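Local coordinates for protein free serine kinase (Thermococcus kodakarensis KOD1, PDB 5X0J) that uses ADP to phosphorylate free L-serine, giving O-phospho-L-serine and AMP, the first step from L-serine to L-cysteine in this archaeon, at residues G2-V6 against L176-G180; P28-V33 against V217-T223. The protein carries 1 engineered substitution. All coordinates share one frame; numbering follows the deposited sequence.

Contact 1 of 2, residues G2-V6 against L176-G180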
ATOM      1  N   GLY A   2      -6.810  -6.267  -7.787  1.00 19.02           N
ATOM      2  CA  GLY A   2      -5.589  -6.217  -6.924  1.00 18.12           C
ATOM      3  C   GLY A   2      -5.926  -6.506  -5.482  1.00 17.31           C
ATOM      4  O   GLY A   2      -7.022  -6.987  -5.180  1.00 17.83           O
ATOM      5  N   VAL A   3      -4.995  -6.190  -4.591  1.00 16.07           N
ATOM      6  CA  VAL A   3      -5.133  -6.518  -3.169  1.00 15.43           C
ATOM      7  C   VAL A   3      -5.959  -5.514  -2.376  1.00 14.75           C
ATOM      8  O   VAL A   3      -6.313  -5.812  -1.244  1.00 14.42           O
ATOM      9  CB  VAL A   3      -3.760  -6.719  -2.463  1.00 15.45           C
ATOM     10  CG1 VAL A   3      -2.931  -7.770  -3.195  1.00 16.15           C
ATOM     11  CG2 VAL A   3      -2.992  -5.410  -2.305  1.00 15.22           C
ATOM     12  N   GLU A   4      -6.253  -4.345  -2.920  1.00 14.34           N
ATOM     13  CA  GLU A   4      -6.954  -3.310  -2.150  1.00 14.27           C
ATOM     14  C   GLU A   4      -8.470  -3.425  -2.264  1.00 14.67           C
ATOM     15  O   GLU A   4      -9.011  -3.711  -3.337  1.00 14.95           O
ATOM     16  CB  GLU A   4      -6.519  -1.916  -2.598  1.00 14.06           C
ATOM     17  CG  GLU A   4      -5.069  -1.603  -2.248  1.00 14.14           C
ATOM     18  CD  GLU A   4      -4.407  -0.592  -3.175  1.00 14.44           C
ATOM     19  OE1 GLU A   4      -4.763  -0.514  -4.369  1.00 15.36           O
ATOM     20  OE2 GLU A   4      -3.475   0.069  -2.705  1.00 14.59           O
ATOM     21  N   LYS A   5      -9.150  -3.215  -1.142  1.00 15.16           N
ATOM     22  CA  LYS A   5     -10.608  -3.105  -1.120  1.00 16.07           C
ATOM     23  C   LYS A   5     -11.018  -1.869  -1.903  1.00 16.29           C
ATOM     24  O   LYS A   5     -10.456  -0.792  -1.695  1.00 15.44           O
ATOM     25  CB  LYS A   5     -11.077  -2.961   0.327  1.00 16.63           C
ATOM     26  CG  LYS A   5     -12.576  -2.786   0.543  1.00 17.53           C
ATOM     27  CD  LYS A   5     -13.346  -4.057   0.278  1.00 18.60           C
ATOM     28  CE  LYS A   5     -14.832  -3.825   0.469  1.00 19.85           C
ATOM     29  NZ  LYS A   5     -15.572  -5.102   0.469  1.00 21.18           N
ATOM     30  N   VAL A   6     -11.993  -2.014  -2.798  1.00 17.43           N
ATOM     31  CA  VAL A   6     -12.523  -0.875  -3.545  0.50 17.84           C
ATOM     32  C   VAL A   6     -13.233   0.065  -2.564  1.00 18.14           C
ATOM     33  O   VAL A   6     -13.944  -0.416  -1.665  1.00 18.42           O
ATOM     34  CB  VAL A   6     -13.495  -1.350  -4.654  0.50 18.60           C
ATOM     35  CG1 VAL A   6     -14.216  -0.187  -5.324  0.50 18.83           C
ATOM     36  CG2 VAL A   6     -12.746  -2.154  -5.704  0.50 18.88           C
ATOM     37  N   LEU A 176      -5.196 -12.072   1.600  1.00 15.52           N
ATOM     38  CA  LEU A 176      -4.661 -10.794   2.075  1.00 15.29           C
ATOM     39  C   LEU A 176      -5.341  -9.658   1.320  1.00 15.15           C
ATOM     40  O   LEU A 176      -5.288  -9.606   0.086  1.00 15.57           O
ATOM     41  CB  LEU A 176      -3.150 -10.745   1.859  1.00 15.08           C
ATOM     42  CG  LEU A 176      -2.401  -9.455   2.210  1.00 14.83           C
ATOM     43  CD1 LEU A 176      -2.593  -9.059   3.665  1.00 14.68           C
ATOM     44  CD2 LEU A 176      -0.924  -9.635   1.891  1.00 14.86           C
ATOM     45  N   ILE A 177      -5.987  -8.762   2.069  1.00 14.75           N
ATOM     46  CA  ILE A 177      -6.704  -7.617   1.507  1.00 14.79           C
ATOM     47  C   ILE A 177      -6.284  -6.377   2.284  1.00 14.12           C
ATOM     48  O   ILE A 177      -6.141  -6.440   3.506  1.00 14.73           O
ATOM     49  CB  ILE A 177      -8.240  -7.776   1.635  1.00 15.41           C
ATOM     50  CG1 ILE A 177      -8.705  -9.100   1.007  1.00 16.02           C
ATOM     51  CG2 ILE A 177      -8.968  -6.585   1.014  1.00 15.28           C
ATOM     52  CD1 ILE A 177     -10.156  -9.456   1.267  1.00 16.85           C
ATOM     53  N   TYR A 178      -6.105  -5.256   1.591  1.00 13.28           N
ATOM     54  CA  TYR A 178      -5.759  -3.994   2.232  1.00 12.69           C
ATOM     55  C   TYR A 178      -6.963  -3.049   2.196  1.00 12.67           C
ATOM     56  O   TYR A 178      -7.537  -2.816   1.130  1.00 12.77           O
ATOM     57  CB  TYR A 178      -4.544  -3.364   1.546  1.00 12.43           C
ATOM     58  CG  TYR A 178      -3.231  -3.961   2.000  1.00 12.29           C
ATOM     59  CD1 TYR A 178      -2.765  -5.165   1.472  1.00 12.34           C
ATOM     60  CD2 TYR A 178      -2.467  -3.321   2.958  1.00 12.05           C
ATOM     61  CE1 TYR A 178      -1.558  -5.714   1.896  1.00 12.38           C
ATOM     62  CE2 TYR A 178      -1.253  -3.849   3.389  1.00 12.01           C
ATOM     63  CZ  TYR A 178      -0.802  -5.046   2.853  1.00 12.20           C
ATOM     64  OH  TYR A 178       0.407  -5.574   3.278  1.00 12.18           O
ATOM     65  N   TYR A 179      -7.338  -2.515   3.361  1.00 12.61           N
ATOM     66  CA  TYR A 179      -8.487  -1.610   3.489  1.00 12.79           C
ATOM     67  C   TYR A 179      -8.062  -0.180   3.707  1.00 12.43           C
ATOM     68  O   TYR A 179      -7.217   0.078   4.541  1.00 12.32           O
ATOM     69  CB  TYR A 179      -9.368  -2.025   4.678  1.00 13.19           C
ATOM     70  CG  TYR A 179     -10.223  -3.230   4.395  1.00 13.81           C
ATOM     71  CD1 TYR A 179      -9.688  -4.512   4.441  1.00 14.10           C
ATOM     72  CD2 TYR A 179     -11.568  -3.090   4.054  1.00 14.21           C
ATOM     73  CE1 TYR A 179     -10.470  -5.623   4.154  1.00 14.68           C
ATOM     74  CE2 TYR A 179     -12.360  -4.193   3.782  1.00 14.81           C
ATOM     75  CZ  TYR A 179     -11.810  -5.458   3.837  1.00 14.96           C
ATOM     76  OH  TYR A 179     -12.593  -6.554   3.542  1.00 16.38           O
ATOM     77  N   GLY A 180      -8.672   0.753   2.980  1.00 12.47           N
ATOM     78  CA  GLY A 180      -8.465   2.167   3.233  1.00 12.50           C
ATOM     79  C   GLY A 180      -9.057   2.677   4.537  1.00 12.65           C
ATOM     80  O   GLY A 180      -8.510   3.579   5.158  1.00 12.59           O
TER
HETATM   81  O   HOH W   1     -10.455   0.702   0.664  1.00 14.00           O
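The side chain of K5 lies across one face of the Y179 ring. Its CB sits 4.0 Å from the centroid of the Y179 ring, 22° off the normal, so this is a CH-pi contact displaced toward the rim. Bending at chi2 (72°) lets the aliphatic chain continue over the CE2 side, where K5 CG comes within 3.5 Å of Y179 CE2. The two polar ends share a partner beyond the segments: K5 NZ makes a salt bridge to D188, and Y179 OH a hydrogen bond to the same carboxylate oxygen.

V3 and Y178 lie side by side and point the same way. V3 CG2 meets the Y178 ring obliquely, 3.8 Å from Y178 CD1. The backbones between these pairs are joined by a single beta bridge, E4 with Y178. Y178 N donates to V3 O at 2.9 Å, and K5 N donates to Y178 O at 2.8 Å, nearly straight at 171°. I177 CG2 packs near K5 N, and a water links K5 O to G180 N. The N-terminal segment thus clips onto strand 175-179, which pairs on its other side with strand 98-107.

E4 points away from the strand at CB. Its extended chain carries the carboxylate into the phosphoserine pocket, beside W102, with OE2 in a salt bridge to K221. E4 OE1 lies close to E36 OE1; the lysine, which bridges both acids, and the nearby magnesium ion would probably offset their like charges. Two backbone bonds flanking E4 thus hold its main chain and help to direct its carboxylate into the pocket.

Contact 2 of 2, residues P28-V33 against V217-T223. Engineered in segment 28-33: Q30 (natural residue Glu). With SEP (phosphoserine), chain C.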
ATOM      1  N   PRO A  28      10.980   4.846  -5.116  1.00 14.47           N
ATOM      2  CA  PRO A  28       9.979   4.222  -4.235  1.00 13.96           C
ATOM      3  C   PRO A  28      10.131   4.703  -2.791  1.00 13.77           C
ATOM      4  O   PRO A  28      11.223   5.073  -2.366  1.00 14.36           O
ATOM      5  CB  PRO A  28      10.306   2.740  -4.345  1.00 14.11           C
ATOM      6  CG  PRO A  28      11.774   2.727  -4.548  1.00 14.60           C
ATOM      7  CD  PRO A  28      12.076   3.901  -5.420  1.00 14.75           C
ATOM      8  N   HIS A  29       9.020   4.781  -2.072  1.00 13.11           N
ATOM      9  CA  HIS A  29       9.029   4.975  -0.632  1.00 13.11           C
ATOM     10  C   HIS A  29       8.496   3.829   0.214  1.00 13.21           C
ATOM     11  O   HIS A  29       8.452   3.948   1.437  1.00 13.20           O
ATOM     12  CB  HIS A  29       8.321   6.289  -0.273  1.00 13.00           C
ATOM     13  CG  HIS A  29       6.824   6.268  -0.419  1.00 12.67           C
ATOM     14  ND1 HIS A  29       6.178   6.692  -1.563  1.00 12.39           N
ATOM     15  CD2 HIS A  29       5.845   5.923   0.451  1.00 12.60           C
ATOM     16  CE1 HIS A  29       4.870   6.610  -1.387  1.00 12.31           C
ATOM     17  NE2 HIS A  29       4.643   6.137  -0.179  1.00 12.55           N
ATOM     18  N   GLN A  30       8.128   2.715  -0.404  1.00 13.37           N
ATOM     19  CA  GLN A  30       7.637   1.563   0.364  1.00 14.02           C
ATOM     20  C   GLN A  30       7.820   0.252  -0.393  1.00 14.09           C
ATOM     21  O   GLN A  30       8.095   0.238  -1.596  1.00 14.86           O
ATOM     22  CB  GLN A  30       6.198   1.779   0.896  1.00 14.63           C
ATOM     23  CG  GLN A  30       5.144   2.183  -0.110  1.00 14.80           C
ATOM     24  CD  GLN A  30       3.871   2.741   0.511  1.00 14.98           C
ATOM     25  OE1 GLN A  30       3.886   3.347   1.595  1.00 15.39           O
ATOM     26  NE2 GLN A  30       2.764   2.581  -0.204  1.00 15.49           N
ATOM     27  N   GLN A  31       7.724  -0.842   0.353  1.00 13.94           N
ATOM     28  CA  GLN A  31       7.871  -2.204  -0.158  1.00 13.94           C
ATOM     29  C   GLN A  31       6.633  -2.698  -0.925  1.00 13.63           C
ATOM     30  O   GLN A  31       5.591  -2.032  -0.964  1.00 13.13           O
ATOM     31  CB  GLN A  31       8.149  -3.151   1.008  1.00 14.20           C
ATOM     32  CG  GLN A  31       9.483  -2.908   1.706  1.00 14.48           C
ATOM     33  CD  GLN A  31       9.637  -3.693   2.983  1.00 15.03           C
ATOM     34  OE1 GLN A  31       8.695  -3.853   3.754  1.00 14.82           O
ATOM     35  NE2 GLN A  31      10.835  -4.190   3.225  1.00 15.67           N
ATOM     36  N   LEU A  32       6.780  -3.866  -1.548  1.00 13.85           N
ATOM     37  CA  LEU A  32       5.766  -4.482  -2.409  1.00 13.81           C
ATOM     38  C   LEU A  32       5.066  -5.656  -1.739  1.00 13.75           C
ATOM     39  O   LEU A  32       5.610  -6.261  -0.832  1.00 13.85           O
ATOM     40  CB  LEU A  32       6.411  -4.978  -3.708  1.00 14.27           C
ATOM     41  CG  LEU A  32       7.269  -3.974  -4.480  1.00 14.50           C
ATOM     42  CD1 LEU A  32       7.739  -4.580  -5.792  1.00 14.84           C
ATOM     43  CD2 LEU A  32       6.486  -2.688  -4.737  1.00 14.49           C
ATOM     44  N   VAL A  33       3.836  -5.920  -2.178  1.00 13.33           N
ATOM     45  CA  VAL A  33       3.044  -7.114  -1.899  1.00 13.33           C
ATOM     46  C   VAL A  33       3.092  -7.967  -3.165  1.00 13.36           C
ATOM     47  O   VAL A  33       2.736  -7.491  -4.265  1.00 12.86           O
ATOM     48  CB  VAL A  33       1.575  -6.728  -1.595  1.00 13.26           C
ATOM     49  CG1 VAL A  33       0.743  -7.968  -1.258  1.00 13.54           C
ATOM     50  CG2 VAL A  33       1.527  -5.687  -0.472  1.00 13.33           C
ATOM     51  N   VAL A 217      12.689   2.920   3.094  1.00 18.12           N
ATOM     52  CA  VAL A 217      11.335   2.598   2.622  1.00 16.99           C
ATOM     53  C   VAL A 217      10.477   2.113   3.789  1.00 15.93           C
ATOM     54  O   VAL A 217      10.982   1.553   4.775  1.00 15.79           O
ATOM     55  CB  VAL A 217      11.320   1.534   1.496  1.00 17.14           C
ATOM     56  CG1 VAL A 217      11.979   2.081   0.236  1.00 17.45           C
ATOM     57  CG2 VAL A 217      11.992   0.239   1.930  1.00 17.25           C
ATOM     58  N   TYR A 218       9.180   2.364   3.680  1.00 14.88           N
ATOM     59  CA  TYR A 218       8.190   1.846   4.624  1.00 14.39           C
ATOM     60  C   TYR A 218       7.788   0.413   4.251  1.00 13.59           C
ATOM     61  O   TYR A 218       8.104  -0.083   3.165  1.00 13.32           O
ATOM     62  CB  TYR A 218       6.912   2.675   4.559  1.00 14.52           C
ATOM     63  CG  TYR A 218       6.936   4.070   5.110  1.00 15.42           C
ATOM     64  CD1 TYR A 218       6.985   4.300   6.476  1.00 15.65           C
ATOM     65  CD2 TYR A 218       6.814   5.164   4.271  1.00 15.89           C
ATOM     66  CE1 TYR A 218       6.952   5.591   6.992  1.00 16.09           C
ATOM     67  CE2 TYR A 218       6.773   6.453   4.770  1.00 16.42           C
ATOM     68  CZ  TYR A 218       6.842   6.665   6.131  1.00 16.46           C
ATOM     69  OH  TYR A 218       6.793   7.953   6.608  1.00 16.99           O
ATOM     70  N   SER A 219       7.046  -0.238   5.141  1.00 12.98           N
ATOM     71  CA  SER A 219       6.395  -1.496   4.801  1.00 12.58           C
ATOM     72  C   SER A 219       5.316  -1.234   3.722  1.00 12.20           C
ATOM     73  O   SER A 219       4.918  -0.081   3.505  1.00 12.44           O
ATOM     74  CB  SER A 219       5.803  -2.147   6.063  1.00 12.37           C
ATOM     75  OG  SER A 219       4.641  -1.470   6.502  1.00 12.36           O
ATOM     76  N   PRO A 220       4.851  -2.295   3.040  1.00 11.74           N
ATOM     77  CA  PRO A 220       3.913  -2.075   1.933  1.00 11.65           C
ATOM     78  C   PRO A 220       2.652  -1.325   2.341  1.00 11.49           C
ATOM     79  O   PRO A 220       2.132  -1.501   3.458  1.00 11.64           O
ATOM     80  CB  PRO A 220       3.591  -3.492   1.449  1.00 11.65           C
ATOM     81  CG  PRO A 220       4.731  -4.321   1.904  1.00 11.86           C
ATOM     82  CD  PRO A 220       5.140  -3.727   3.215  1.00 11.92           C
ATOM     83  N   LYS A 221       2.170  -0.486   1.426  1.00 11.49           N
ATOM     84  CA  LYS A 221       0.870   0.178   1.540  1.00 11.38           C
ATOM     85  C   LYS A 221       0.758   1.102   2.757  1.00 11.33           C
ATOM     86  O   LYS A 221      -0.329   1.376   3.252  1.00 11.42           O
ATOM     87  CB  LYS A 221      -0.257  -0.867   1.530  1.00 11.38           C
ATOM     88  CG  LYS A 221      -0.258  -1.796   0.322  1.00 11.66           C
ATOM     89  CD  LYS A 221      -0.517  -1.042  -0.970  1.00 11.78           C
ATOM     90  CE  LYS A 221      -0.752  -2.009  -2.104  1.00 11.95           C
ATOM     91  NZ  LYS A 221      -1.065  -1.296  -3.380  1.00 12.17           N
ATOM     92  N   THR A 222       1.893   1.590   3.243  1.00 11.43           N
ATOM     93  CA  THR A 222       1.896   2.506   4.373  1.00 11.42           C
ATOM     94  C   THR A 222       1.151   3.800   4.053  1.00 11.42           C
ATOM     95  O   THR A 222       0.341   4.258   4.859  1.00 11.54           O
ATOM     96  CB  THR A 222       3.337   2.766   4.847  1.00 11.67           C
ATOM     97  OG1 THR A 222       3.851   1.561   5.420  1.00 11.97           O
ATOM     98  CG2 THR A 222       3.411   3.905   5.859  1.00 11.92           C
ATOM     99  N   THR A 223       1.404   4.377   2.883  1.00 11.43           N
ATOM    100  CA  THR A 223       0.728   5.602   2.483  1.00 11.48           C
ATOM    101  C   THR A 223      -0.512   5.315   1.635  1.00 11.39           C
ATOM    102  O   THR A 223      -0.494   4.460   0.756  1.00 11.47           O
ATOM    103  CB  THR A 223       1.644   6.504   1.655  1.00 11.60           C
ATOM    104  OG1 THR A 223       2.069   5.800   0.487  1.00 11.65           O
ATOM    105  CG2 THR A 223       2.863   6.928   2.446  1.00 11.76           C
TER
HETATM  106  N   SEP C 302       1.283   4.801  -2.069  1.00 10.24           N
HETATM  107  CA  SEP C 302       0.004   4.162  -2.507  1.00 10.39           C
HETATM  108  CB  SEP C 302      -0.113   2.782  -1.857  1.00 10.55           C
HETATM  109  OG  SEP C 302       1.016   1.995  -2.232  1.00 10.50           O
HETATM  110  C   SEP C 302      -1.165   5.058  -2.194  1.00 10.21           C
HETATM  111  O   SEP C 302      -2.320   4.588  -2.166  1.00 10.48           O
HETATM  112  OXT SEP C 302      -0.995   6.271  -1.965  1.00 10.27           O
HETATM  113  P   SEP C 302       1.194   1.459  -3.753  1.00 10.76           P
HETATM  114  O1P SEP C 302      -0.219   1.321  -4.298  1.00 10.39           O
HETATM  115  O2P SEP C 302       1.899   0.157  -3.537  1.00 10.95           O
HETATM  116  O3P SEP C 302       2.038   2.501  -4.442  1.00 10.77           O
HETATM  117  O   HOH W   2       3.095  -0.546  -1.219  1.00 12.39           O
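This contact supplies three residues of the phosphoserine site, where the loop before helix 34-47 meets a type II beta turn, S219 to T222. The loops join through a single beta bridge, Q30 with Y218. Y218 N donates to H29 O at 2.8 Å, and Q31 N donates to Y218 O at 2.9 Å.

Q30 is engineered; the natural residue, Glu, is the inferred active-site residue. The CG of Q30 lies between the backbone N and the carbonyl carbon (chi1 53°), and the extended chain then carries the amide to the ligand. Q30 OE1 accepts from T223 N at 3.0 Å, in the carbonyl plane and on a lone pair. On the other branch, Q30 NE2 makes a weak, bent bond of 2.7 Å to phosphoserine OG, the oxygen between CB and phosphorus.

H29 and T223 approach from opposite directions. The imidazole presents its edge, with T223 OG1 in the ring plane. The ring also meets H71 edge-to-face. Away from the ligand, P220 packs against the loop: its CB lies 3.6 Å from V33 CG2.

K221 leaves the backbone directed away from the 28-33 loop at CB, and its NZ donates to phosphoserine O1P at 2.9 Å and pairs with E36. A water accepts from K221 N and could serve phosphoserine O2P, among several acceptors. The phosphoserine also bonds to H71, G70 and H225. T223 O bonds weakly to the ligand's amino nitrogen. T223 OG1 is hydrogen-bonded to two nitrogens, H29 NE2 at 2.7 Å and phosphoserine N at 2.9 Å.

In the fold
The centres of contact 1 and contact 2 lie 14 Å apart, and the contacts touch directly. Along the chain their segments alternate: 2-6, 28-33, 176-180, 217-223. Each therefore ties an early part of the chain to a late one. Strand 98-107 connects the late segments, since it pairs with strand 175-179 of contact 1 and with strand 224-226, which follows contact 2. The 28-33 loop leads from strand 26-27 of the five-stranded mixed sheet into helix 34-47. The contacts meet where E4 reaches K221, and Y178 packs on K221 and V33. The pocket thus draws on the N-terminal segment, the 28-33 loop and the 217-223 loop, together with residues 68-72 and W102.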